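Local coordinates for uncharacterized protein (Pseudomonas aeruginosa PAO1, PDB 4R1D) that is a calcium-binding alpha/beta hydrolase, probably a lipase effector of a type VI secretion system, in complex with its inhibitor, at residues P50-P55 with N228-F233; G137-S142 with P146-M151; V250-H255 with R263-L268; G276-V281 with W546-G551. One frame throughout, in Å; residues are numbered along the deposited sequence.

How the interactions relate
All four contacts attach helices to the parallel sheet of an alpha/beta hydrolase domain or shape such a helix. Interactions 1, 3 and 4 reach strands 48-54, 250-255 and 274-280, which lie side by side; interaction 2 forms the start of helix 141-155, which packs on strand 48-54 through Phe-53. Along the chain, interaction 2 falls between the two halves of interaction 1, with interactions 3 and 4 following in turn. Centres lie 12 to 18 Å apart. Helices 215-238 and 258-267 cover one face of the sheet, helices 141-155 and 542-556 the other, where Met-151 meets Leu-549. The result is the three-layer sandwich of this family.

Interaction 1 (P50-P55 with N228-F233); sequences PVIFIP and NTVLPF
Val-230 is the bump of this contact, and the hollow that receives it is made by Pro-50 and Ile-52, two residues apart on one face of strand 48-54. Its CG1 methyl lies against the CB-CG edge of the proline ring, 4.0 Å from Pro-50 CB and 4.1 Å from Pro-50 CG. CG1 stands anti to the backbone N (chi1 180°), which spreads the two methyls as a fork toward the strand. Ile-52 answers that fork with a single methyl: its CD1 lies 4.2 Å from Val-230 CG2 and 4.3 Å from Val-230 CG1, almost centred on the cleft between them. Ile-52 leaves the strand at a slant to the helix, and its two torsions carry CD1 over. Leu-231 adds a looser touch, its CD2 lying 4.5 Å from Pro-50 CG. The fit is entirely apolar and buried but modest in area. The axes of strand and helix stay 10.5 Å apart and run nearly antiparallel, at 161°. Helix 215-238 thus lies over this face of the sheet, where its Tyr-234 also touches Pro-50 and its Ile-226 touches Ile-52. On either side of strand 48-54 run strands 201-206, which carries the calcium ligands Phe-202 and Asp-203, and 250-255, while helix 141-155 packs against Phe-53 on the reverse face.

Interaction 2 (G137-S142 with P146-M151); sequences GKVMRS and PVMGLM
Val-139 and Met-148 meet where the chain turns into helix 141-155, with Met-140 at the N-cap position, and the contact shows how a short lead-in folds against the helix it starts. The apolar part is one methyl-to-methyl touch, Val-139 CG2 to Met-148 CE at 3.9 Å. Val-139 CG2 occupies the crowded position between its backbone N and carbonyl carbon. Met-148 comes from the other side with a chain that bends at its last torsion (chi3 -67°), so that CE, not SD, reaches the valine and the two side chains meet tip to tip. Strand 201-206 lines the same spot: Cys-206 touches both residues and Val-204 touches Met-148. One helical turn beyond Met-148 comes Glu-152, a ligand of the bound calcium.

The second kind of contact is between backbone carbonyls and a proline ring. Pro-146 has no N-H to offer the preceding turn, and its ring carbons fill that place, with CG 3.5 Å from Ser-142 O. The helix is kinked here; within 146-151 it is bonded normally, as from Leu-150 N to Pro-146 O at 2.9 Å.

The polar end of Arg-141 finds its partners outside the contact. Its side chain sets off away from residues 146-151, and NE is hydrogen-bonded to Thr-118 OG1; a long, weak ion pair also links its NH2 to Glu-265 of the partner chain in the complex. The tightest approach within the contact belongs to the proline, whose CD lies 3.2 Å from Arg-141 O and 3.4 Å from Ser-142 O.

Interaction 3 (V250-H255 with R263-L268); sequences VILVTH and RALTQL
Leu-252 is the strand's share of this contact, and its conformation decides which atom does the touching. CG is anti to the carbonyl carbon (chi1 -56°), and CD1 continues outward anti to CA (chi2 -174°), so this branch stands farthest from strand 250-255. It ends in a notch between two residues of helix 258-267, with CD1 4.2 Å from Leu-265 CD2 and also 4.2 Å from Thr-266 CG2. Leu-265 uses a different rotamer, CG anti to its own N, with CD2 as the extended branch, so the two leucines meet through their most outstretched methyls. Thr-266 turns its methyl to the strand: its OG1 donates to Gln-267 OE1 at 2.7 Å, in the carbonyl plane and on a lone pair (angle at OE1 120°), with a weak bond to Ala-262 O besides, while the amide NE2 of Gln-267 goes to Ala-421 O. Strand and helix belong to the beta-alpha-beta unit completed by strand 274-280, and the turn joining them is probably the nucleophile elbow of the alpha/beta hydrolases. The threonine splits its duties: with its hydroxyl engaged within the helix, only hydrocarbon faces the sheet, and the contact rests on dispersion and burial.

Interaction 4 (G276-V281 with W546-G551); sequences GVVHGV and WAALYG
Val-278 has CG1 anti to its backbone N and CG2 anti to its carbonyl carbon (chi1 164°), and this rotation presents both methyls to Ala-548 and Gly-551 of helix 542-556. In the alpha/beta hydrolase fold this is the packing of a helix near the C-terminus on a central strand, here 274-280. The branches divide the work. CG1 lies over the alanine, 3.9 Å from Ala-548 CA and 4.1 Å from Ala-548 CB, whereas CG2 lies in the groove between Ala-548 O, at 3.8 Å, and Gly-551 CA, at 3.9 Å. One valine therefore reaches across nearly a turn of helix and meets mostly its backbone. Small residues three apart make this possible: Ala-548 adds a single methyl and Gly-551 none, so the CA atoms of Val-278 and Gly-551 come within 6.0 Å. The carbonyl of Ala-548 thus has a methyl beside it, a contact of bulk and not of bonding.

Strand 274-280 is joined to strand 250-255 by backbone bonds from Val-278 to Leu-252 and Thr-254. Beyond the contact, Leu-549 of the same helix packs on helix 141-155, so the two helices lie side by side on this face of the sheet. Within helix 542-556, Trp-546, whose NE1 is hydrogen-bonded to Glu-171 O, has Tyr-550 CB over one face of its ring, 3.6 Å above the plane and offset toward the rim.

Interaction 1 (P50-P55 with N228-F233)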
loop_
_atom_site.group_PDB
_atom_site.type_symbol
_atom_site.label_atom_id
_atom_site.label_comp_id
_atom_site.label_asym_id
_atom_site.label_seq_id
_atom_site.Cartn_x
_atom_site.Cartn_y
_atom_site.Cartn_z
ATOM N N PRO A 50 18.716 0.885 18.812
ATOM C CA PRO A 50 18.187 0.638 17.468
ATOM C C PRO A 50 17.590 1.882 16.820
ATOM O O PRO A 50 16.889 2.641 17.472
ATOM C CB PRO A 50 17.085 -0.414 17.704
ATOM C CG PRO A 50 17.439 -1.055 18.991
ATOM C CD PRO A 50 18.024 0.078 19.827
ATOM N N VAL A 51 17.889 2.058 15.539
ATOM C CA VAL A 51 17.267 3.084 14.717
ATOM C C VAL A 51 16.244 2.383 13.828
ATOM O O VAL A 51 16.613 1.535 13.030
ATOM C CB VAL A 51 18.315 3.805 13.864
ATOM C CG1 VAL A 51 17.654 4.785 12.898
ATOM C CG2 VAL A 51 19.310 4.541 14.785
ATOM N N ILE A 52 14.968 2.741 13.969
ATOM C CA ILE A 52 13.901 2.091 13.219
ATOM C C ILE A 52 13.491 2.989 12.062
ATOM O O ILE A 52 12.977 4.085 12.275
ATOM C CB ILE A 52 12.646 1.870 14.095
ATOM C CG1 ILE A 52 13.020 1.277 15.458
ATOM C CG2 ILE A 52 11.627 0.979 13.354
ATOM C CD1 ILE A 52 13.706 -0.081 15.394
ATOM N N PHE A 53 13.722 2.530 10.839
ATOM C CA PHE A 53 13.381 3.333 9.679
ATOM C C PHE A 53 11.982 2.959 9.236
ATOM O O PHE A 53 11.677 1.777 9.055
ATOM C CB PHE A 53 14.384 3.093 8.549
ATOM C CG PHE A 53 14.147 3.955 7.358
ATOM C CD1 PHE A 53 14.627 5.251 7.326
ATOM C CD2 PHE A 53 13.421 3.480 6.278
ATOM C CE1 PHE A 53 14.412 6.054 6.232
ATOM C CE2 PHE A 53 13.202 4.289 5.171
ATOM C CZ PHE A 53 13.697 5.584 5.162
ATOM N N ILE A 54 11.126 3.966 9.098
ATOM C CA ILE A 54 9.762 3.752 8.684
ATOM C C ILE A 54 9.569 4.452 7.345
ATOM O O ILE A 54 9.678 5.679 7.260
ATOM C CB ILE A 54 8.762 4.303 9.719
ATOM C CG1 ILE A 54 9.101 3.782 11.125
ATOM C CG2 ILE A 54 7.314 3.977 9.296
ATOM C CD1 ILE A 54 8.163 4.276 12.237
ATOM N N PRO A 55 9.275 3.674 6.299
ATOM C CA PRO A 55 9.147 4.180 4.931
ATOM C C PRO A 55 7.824 4.913 4.733
ATOM O O PRO A 55 7.014 4.994 5.650
ATOM C CB PRO A 55 9.160 2.908 4.085
ATOM C CG PRO A 55 8.536 1.870 4.992
ATOM C CD PRO A 55 9.015 2.218 6.383
ATOM N N ASN A 228 8.779 -7.516 19.211
ATOM C CA ASN A 228 8.835 -8.955 18.980
ATOM C C ASN A 228 9.928 -9.416 18.018
ATOM O O ASN A 228 10.251 -10.601 17.976
ATOM C CB ASN A 228 7.463 -9.493 18.553
ATOM C CG ASN A 228 6.377 -9.202 19.572
ATOM O OD1 ASN A 228 6.631 -9.127 20.776
ATOM N ND2 ASN A 228 5.155 -9.028 19.088
ATOM N N THR A 229 10.500 -8.496 17.246
ATOM C CA THR A 229 11.611 -8.862 16.362
ATOM C C THR A 229 12.899 -8.141 16.723
ATOM O O THR A 229 13.934 -8.767 16.980
ATOM C CB THR A 229 11.304 -8.580 14.866
ATOM O OG1 THR A 229 10.241 -9.429 14.417
ATOM C CG2 THR A 229 12.549 -8.831 14.018
ATOM N N VAL A 230 12.852 -6.815 16.733
ATOM C CA VAL A 230 14.068 -6.050 16.976
ATOM C C VAL A 230 14.673 -6.300 18.356
ATOM O O VAL A 230 15.834 -6.675 18.463
ATOM C CB VAL A 230 13.837 -4.549 16.779
ATOM C CG1 VAL A 230 15.130 -3.794 17.046
ATOM C CG2 VAL A 230 13.344 -4.298 15.365
ATOM N N LEU A 231 13.894 -6.104 19.412
ATOM C CA LEU A 231 14.473 -6.184 20.753
ATOM C C LEU A 231 14.905 -7.613 21.112
ATOM O O LEU A 231 15.973 -7.804 21.696
ATOM C CB LEU A 231 13.545 -5.580 21.806
ATOM C CG LEU A 231 13.274 -4.079 21.621
ATOM C CD1 LEU A 231 12.372 -3.543 22.719
ATOM C CD2 LEU A 231 14.572 -3.292 21.571
ATOM N N PRO A 232 14.100 -8.622 20.734
ATOM C CA PRO A 232 14.546 -9.984 21.063
ATOM C C PRO A 232 15.879 -10.355 20.411
ATOM O O PRO A 232 16.634 -11.144 20.971
ATOM C CB PRO A 232 13.404 -10.857 20.540
ATOM C CG PRO A 232 12.187 -9.990 20.736
ATOM C CD PRO A 232 12.675 -8.587 20.361
ATOM N N PHE A 233 16.183 -9.799 19.245
ATOM C CA PHE A 233 17.513 -10.026 18.698
ATOM C C PHE A 233 18.594 -9.599 19.699
ATOM O O PHE A 233 19.559 -10.329 19.916
ATOM C CB PHE A 233 17.714 -9.308 17.358
ATOM C CG PHE A 233 19.142 -9.332 16.875
ATOM C CD1 PHE A 233 19.621 -10.405 16.136
ATOM C CD2 PHE A 233 20.012 -8.294 17.178
ATOM C CE1 PHE A 233 20.937 -10.439 15.696
ATOM C CE2 PHE A 233 21.334 -8.323 16.739
ATOM C CZ PHE A 233 21.796 -9.399 15.999
#

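Interaction 2 (G137-S142 with P146-M151)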
loop_
_atom_site.group_PDB
_atom_site.type_symbol
_atom_site.label_atom_id
_atom_site.label_comp_id
_atom_site.label_asym_id
_atom_site.label_seq_id
_atom_site.Cartn_x
_atom_site.Cartn_y
_atom_site.Cartn_z
ATOM N N GLY A 137 14.978 -5.467 2.714
ATOM C CA GLY A 137 14.372 -5.921 1.476
ATOM C C GLY A 137 12.863 -5.740 1.482
ATOM O O GLY A 137 12.167 -6.239 0.606
ATOM N N LYS A 138 12.358 -5.041 2.490
ATOM C CA LYS A 138 10.928 -4.766 2.595
ATOM C C LYS A 138 10.505 -3.542 1.803
ATOM O O LYS A 138 9.314 -3.338 1.579
ATOM C CB LYS A 138 10.558 -4.470 4.044
ATOM C CG LYS A 138 10.545 -5.656 4.973
ATOM C CD LYS A 138 10.421 -5.162 6.397
ATOM C CE LYS A 138 10.614 -6.298 7.408
ATOM N NZ LYS A 138 10.456 -5.812 8.812
ATOM N N VAL A 139 11.467 -2.705 1.428
ATOM C CA VAL A 139 11.151 -1.370 0.914
ATOM C C VAL A 139 11.850 -1.030 -0.403
ATOM O O VAL A 139 12.838 -1.664 -0.778
ATOM C CB VAL A 139 11.485 -0.274 1.954
ATOM C CG1 VAL A 139 10.651 -0.464 3.203
ATOM C CG2 VAL A 139 12.975 -0.285 2.278
ATOM N N MET A 140 11.332 -0.012 -1.091
ATOM C CA MET A 140 11.873 0.414 -2.378
ATOM C C MET A 140 13.384 0.643 -2.271
ATOM O O MET A 140 13.858 1.437 -1.450
ATOM C CB MET A 140 11.160 1.683 -2.846
ATOM C CG MET A 140 11.477 2.097 -4.264
ATOM S SD MET A 140 10.472 3.519 -4.732
ATOM C CE MET A 140 10.969 3.703 -6.440
ATOM N N ARG A 141 14.141 -0.063 -3.099
ATOM C CA ARG A 141 15.590 -0.087 -2.913
ATOM C C ARG A 141 16.277 1.263 -3.125
ATOM O O ARG A 141 16.978 1.750 -2.242
ATOM C CB ARG A 141 16.245 -1.150 -3.793
ATOM C CG ARG A 141 17.750 -1.073 -3.693
ATOM C CD ARG A 141 18.407 -2.405 -3.890
ATOM N NE ARG A 141 17.927 -3.092 -5.073
ATOM C CZ ARG A 141 17.982 -2.610 -6.309
ATOM N NH1 ARG A 141 18.482 -1.407 -6.539
ATOM N NH2 ARG A 141 17.527 -3.340 -7.317
ATOM N N SER A 142 16.087 1.856 -4.293
ATOM C CA SER A 142 16.758 3.122 -4.609
ATOM C C SER A 142 16.386 4.241 -3.636
ATOM O O SER A 142 17.219 5.071 -3.269
ATOM C CB SER A 142 16.437 3.555 -6.045
ATOM O OG SER A 142 15.057 3.864 -6.173
ATOM N N PRO A 146 20.049 3.289 0.221
ATOM C CA PRO A 146 21.201 4.181 0.424
ATOM C C PRO A 146 21.184 4.898 1.777
ATOM O O PRO A 146 22.203 4.910 2.455
ATOM C CB PRO A 146 21.095 5.178 -0.741
ATOM C CG PRO A 146 20.350 4.432 -1.811
ATOM C CD PRO A 146 19.354 3.563 -1.048
ATOM N N VAL A 147 20.063 5.477 2.192
ATOM C CA VAL A 147 20.086 6.216 3.454
ATOM C C VAL A 147 20.191 5.291 4.666
ATOM O O VAL A 147 20.821 5.630 5.668
ATOM C CB VAL A 147 18.881 7.174 3.592
ATOM C CG1 VAL A 147 17.579 6.392 3.778
ATOM C CG2 VAL A 147 19.107 8.160 4.744
ATOM N N MET A 148 19.603 4.104 4.564
ATOM C CA MET A 148 19.735 3.151 5.644
ATOM C C MET A 148 21.198 2.721 5.793
ATOM O O MET A 148 21.705 2.602 6.899
ATOM C CB MET A 148 18.808 1.955 5.437
ATOM C CG MET A 148 17.345 2.310 5.744
ATOM S SD MET A 148 16.288 0.833 5.818
ATOM C CE MET A 148 16.330 0.279 4.109
ATOM N N GLY A 149 21.874 2.519 4.670
ATOM C CA GLY A 149 23.255 2.078 4.706
ATOM C C GLY A 149 24.175 3.205 5.135
ATOM O O GLY A 149 25.195 2.977 5.787
ATOM N N LEU A 150 23.818 4.427 4.763
ATOM C CA LEU A 150 24.616 5.604 5.160
ATOM C C LEU A 150 24.577 5.823 6.668
ATOM O O LEU A 150 25.608 6.055 7.310
ATOM C CB LEU A 150 24.102 6.857 4.447
ATOM C CG LEU A 150 24.783 8.158 4.887
ATOM C CD1 LEU A 150 26.260 8.108 4.525
ATOM C CD2 LEU A 150 24.124 9.363 4.230
ATOM N N MET A 151 23.374 5.796 7.235
ATOM C CA MET A 151 23.224 5.966 8.665
ATOM C C MET A 151 23.969 4.856 9.396
ATOM O O MET A 151 24.605 5.082 10.430
ATOM C CB MET A 151 21.741 5.971 9.050
ATOM C CG MET A 151 20.996 7.187 8.550
ATOM S SD MET A 151 19.342 7.332 9.282
ATOM C CE MET A 151 18.493 5.881 8.590
#

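Interaction 3 (V250-H255 with R263-L268)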
loop_
_atom_site.group_PDB
_atom_site.type_symbol
_atom_site.label_atom_id
_atom_site.label_comp_id
_atom_site.label_asym_id
_atom_site.label_seq_id
_atom_site.Cartn_x
_atom_site.Cartn_y
_atom_site.Cartn_z
ATOM N N VAL A 250 14.475 3.175 21.442
ATOM C CA VAL A 250 14.805 3.211 20.015
ATOM C C VAL A 250 14.568 4.623 19.476
ATOM O O VAL A 250 13.890 5.432 20.102
ATOM C CB VAL A 250 13.943 2.225 19.188
ATOM C CG1 VAL A 250 14.084 0.797 19.718
ATOM C CG2 VAL A 250 12.484 2.661 19.212
ATOM N N ILE A 251 15.127 4.918 18.313
ATOM C CA ILE A 251 14.897 6.207 17.658
ATOM C C ILE A 251 14.214 5.939 16.331
ATOM O O ILE A 251 14.678 5.109 15.560
ATOM C CB ILE A 251 16.223 6.932 17.399
ATOM C CG1 ILE A 251 16.927 7.222 18.724
ATOM C CG2 ILE A 251 15.997 8.223 16.604
ATOM C CD1 ILE A 251 18.383 7.627 18.558
ATOM N N LEU A 252 13.108 6.625 16.063
ATOM C CA LEU A 252 12.407 6.457 14.787
ATOM C C LEU A 252 12.962 7.432 13.751
ATOM O O LEU A 252 13.238 8.588 14.072
ATOM C CB LEU A 252 10.898 6.718 14.949
ATOM C CG LEU A 252 10.150 5.891 15.994
ATOM C CD1 LEU A 252 8.647 6.145 15.929
ATOM C CD2 LEU A 252 10.439 4.401 15.796
ATOM N N VAL A 253 13.134 6.962 12.521
ATOM C CA VAL A 253 13.488 7.835 11.397
ATOM C C VAL A 253 12.471 7.515 10.316
ATOM O O VAL A 253 12.369 6.365 9.863
ATOM C CB VAL A 253 14.927 7.581 10.904
ATOM C CG1 VAL A 253 15.217 8.410 9.673
ATOM C CG2 VAL A 253 15.937 7.880 12.027
ATOM N N THR A 254 11.670 8.507 9.940
ATOM C CA THR A 254 10.540 8.246 9.061
ATOM C C THR A 254 10.639 8.985 7.742
ATOM O O THR A 254 11.215 10.071 7.656
ATOM C CB THR A 254 9.196 8.631 9.730
ATOM O OG1 THR A 254 9.026 10.051 9.695
ATOM C CG2 THR A 254 9.166 8.157 11.182
ATOM N N HIS A 255 10.048 8.390 6.714
ATOM C CA HIS A 255 9.887 9.063 5.424
ATOM C C HIS A 255 8.407 9.249 5.111
ATOM O O HIS A 255 7.609 8.315 5.236
ATOM C CB HIS A 255 10.545 8.232 4.327
ATOM C CG HIS A 255 10.479 8.841 2.961
ATOM N ND1 HIS A 255 11.104 10.028 2.633
ATOM C CD2 HIS A 255 9.865 8.418 1.836
ATOM C CE1 HIS A 255 10.882 10.300 1.358
ATOM N NE2 HIS A 255 10.142 9.335 0.850
ATOM N N ARG A 263 3.599 8.914 14.450
ATOM C CA ARG A 263 2.818 9.715 15.383
ATOM C C ARG A 263 1.673 8.920 16.002
ATOM O O ARG A 263 1.402 9.049 17.186
ATOM C CB ARG A 263 2.328 10.996 14.714
ATOM C CG ARG A 263 3.447 12.024 14.509
ATOM C CD ARG A 263 3.004 13.154 13.588
ATOM N NE ARG A 263 1.858 13.855 14.167
ATOM C CZ ARG A 263 0.942 14.520 13.469
ATOM N NH1 ARG A 263 1.011 14.592 12.140
ATOM N NH2 ARG A 263 -0.060 15.119 14.110
ATOM N N ALA A 264 0.999 8.100 15.196
ATOM C CA ALA A 264 -0.013 7.203 15.733
ATOM C C ALA A 264 0.595 6.322 16.824
ATOM O O ALA A 264 0.002 6.125 17.878
ATOM C CB ALA A 264 -0.624 6.354 14.620
ATOM N N LEU A 265 1.796 5.810 16.566
ATOM C CA LEU A 265 2.501 4.955 17.518
ATOM C C LEU A 265 2.847 5.650 18.839
ATOM O O LEU A 265 2.534 5.137 19.916
ATOM C CB LEU A 265 3.785 4.412 16.881
ATOM C CG LEU A 265 4.676 3.558 17.793
ATOM C CD1 LEU A 265 3.931 2.360 18.374
ATOM C CD2 LEU A 265 5.899 3.098 17.017
ATOM N N THR A 266 3.483 6.821 18.765
ATOM C CA THR A 266 3.925 7.501 19.982
ATOM C C THR A 266 2.878 8.400 20.641
ATOM O O THR A 266 2.937 8.607 21.851
ATOM C CB THR A 266 5.206 8.334 19.780
ATOM O OG1 THR A 266 4.940 9.452 18.928
ATOM C CG2 THR A 266 6.330 7.477 19.188
ATOM N N GLN A 267 1.933 8.915 19.853
ATOM C CA GLN A 267 0.991 9.926 20.335
ATOM C C GLN A 267 -0.414 9.420 20.687
ATOM O O GLN A 267 -1.112 10.049 21.493
ATOM C CB GLN A 267 0.894 11.086 19.333
ATOM C CG GLN A 267 2.217 11.732 18.987
ATOM C CD GLN A 267 3.017 12.108 20.214
ATOM O OE1 GLN A 267 4.016 11.455 20.543
ATOM N NE2 GLN A 267 2.585 13.163 20.906
ATOM N N LEU A 268 -0.827 8.298 20.098
ATOM C CA LEU A 268 -2.143 7.729 20.372
ATOM C C LEU A 268 -2.076 6.528 21.304
ATOM O O LEU A 268 -3.097 5.943 21.639
ATOM C CB LEU A 268 -2.828 7.324 19.067
ATOM C CG LEU A 268 -2.990 8.465 18.065
ATOM C CD1 LEU A 268 -3.793 7.974 16.864
ATOM C CD2 LEU A 268 -3.662 9.655 18.721
#

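Interaction 4 (G276-V281 with W546-G551)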
loop_
_atom_site.group_PDB
_atom_site.type_symbol
_atom_site.label_atom_id
_atom_site.label_comp_id
_atom_site.label_asym_id
_atom_site.label_seq_id
_atom_site.Cartn_x
_atom_site.Cartn_y
_atom_site.Cartn_z
ATOM N N GLY A 276 13.003 9.449 20.623
ATOM C CA GLY A 276 12.847 10.647 19.821
ATOM C C GLY A 276 12.517 10.272 18.388
ATOM O O GLY A 276 12.579 9.102 18.008
ATOM N N VAL A 277 12.170 11.265 17.581
ATOM C CA VAL A 277 11.701 10.987 16.231
ATOM C C VAL A 277 12.270 11.971 15.226
ATOM O O VAL A 277 12.239 13.186 15.437
ATOM C CB VAL A 277 10.177 11.083 16.180
ATOM C CG1 VAL A 277 9.671 10.838 14.765
ATOM C CG2 VAL A 277 9.550 10.075 17.171
ATOM N N VAL A 278 12.800 11.418 14.138
ATOM C CA VAL A 278 13.146 12.163 12.945
ATOM C C VAL A 278 12.057 11.933 11.898
ATOM O O VAL A 278 11.718 10.792 11.587
ATOM C CB VAL A 278 14.493 11.672 12.401
ATOM C CG1 VAL A 278 14.715 12.127 10.935
ATOM C CG2 VAL A 278 15.620 12.132 13.323
ATOM N N HIS A 279 11.493 13.021 11.386
ATOM C CA HIS A 279 10.554 12.973 10.266
ATOM C C HIS A 279 11.160 13.636 9.036
ATOM O O HIS A 279 11.640 14.779 9.104
ATOM C CB HIS A 279 9.278 13.769 10.571
ATOM C CG HIS A 279 8.406 13.195 11.645
ATOM N ND1 HIS A 279 8.034 11.867 11.689
ATOM C CD2 HIS A 279 7.745 13.806 12.657
ATOM C CE1 HIS A 279 7.223 11.676 12.718
ATOM N NE2 HIS A 279 7.030 12.837 13.320
ATOM N N GLY A 280 11.081 12.944 7.905
ATOM C CA GLY A 280 11.418 13.517 6.611
ATOM C C GLY A 280 10.179 13.602 5.732
ATOM O O GLY A 280 9.406 12.646 5.631
ATOM N N VAL A 281 9.990 14.760 5.113
ATOM C CA VAL A 281 8.880 15.023 4.193
ATOM C C VAL A 281 7.514 14.468 4.595
ATOM O O VAL A 281 6.802 13.897 3.760
ATOM C CB VAL A 281 9.205 14.621 2.724
ATOM C CG1 VAL A 281 10.449 15.348 2.243
ATOM C CG2 VAL A 281 9.347 13.078 2.561
ATOM N N TRP A 546 21.684 14.844 6.333
ATOM C CA TRP A 546 22.246 15.662 7.414
ATOM C C TRP A 546 21.224 15.794 8.526
ATOM O O TRP A 546 21.524 15.568 9.686
ATOM C CB TRP A 546 22.610 17.065 6.902
ATOM C CG TRP A 546 23.439 17.845 7.894
ATOM C CD1 TRP A 546 24.804 17.931 7.921
ATOM C CD2 TRP A 546 22.967 18.620 9.013
ATOM N NE1 TRP A 546 25.207 18.717 8.974
ATOM C CE2 TRP A 546 24.099 19.145 9.663
ATOM C CE3 TRP A 546 21.694 18.924 9.520
ATOM C CZ2 TRP A 546 24.002 19.948 10.800
ATOM C CZ3 TRP A 546 21.599 19.717 10.647
ATOM C CH2 TRP A 546 22.748 20.231 11.270
ATOM N N ALA A 547 20.003 16.183 8.169
ATOM C CA ALA A 547 18.977 16.388 9.183
ATOM C C ALA A 547 18.623 15.115 9.966
ATOM O O ALA A 547 18.296 15.185 11.147
ATOM C CB ALA A 547 17.715 17.017 8.564
ATOM N N ALA A 548 18.671 13.966 9.300
ATOM C CA ALA A 548 18.426 12.692 9.971
ATOM C C ALA A 548 19.539 12.358 10.968
ATOM O O ALA A 548 19.278 12.045 12.130
ATOM C CB ALA A 548 18.278 11.572 8.955
ATOM N N LEU A 549 20.785 12.426 10.514
ATOM C CA LEU A 549 21.895 12.104 11.400
ATOM C C LEU A 549 21.990 13.102 12.553
ATOM O O LEU A 549 22.258 12.727 13.691
ATOM C CB LEU A 549 23.200 12.035 10.610
ATOM C CG LEU A 549 23.263 10.812 9.688
ATOM C CD1 LEU A 549 24.315 11.018 8.641
ATOM C CD2 LEU A 549 23.526 9.540 10.517
ATOM N N TYR A 550 21.761 14.377 12.251
ATOM C CA TYR A 550 21.719 15.406 13.282
ATOM C C TYR A 550 20.665 15.066 14.338
ATOM O O TYR A 550 20.936 15.115 15.536
ATOM C CB TYR A 550 21.403 16.769 12.651
ATOM C CG TYR A 550 21.173 17.864 13.648
ATOM C CD1 TYR A 550 22.233 18.629 14.122
ATOM C CD2 TYR A 550 19.891 18.157 14.107
ATOM C CE1 TYR A 550 22.025 19.655 15.040
ATOM C CE2 TYR A 550 19.676 19.183 15.031
ATOM C CZ TYR A 550 20.747 19.921 15.487
ATOM O OH TYR A 550 20.538 20.921 16.401
ATOM N N GLY A 551 19.458 14.717 13.896
ATOM C CA GLY A 551 18.414 14.329 14.823
ATOM C C GLY A 551 18.827 13.158 15.712
ATOM O O GLY A 551 18.617 13.168 16.926
#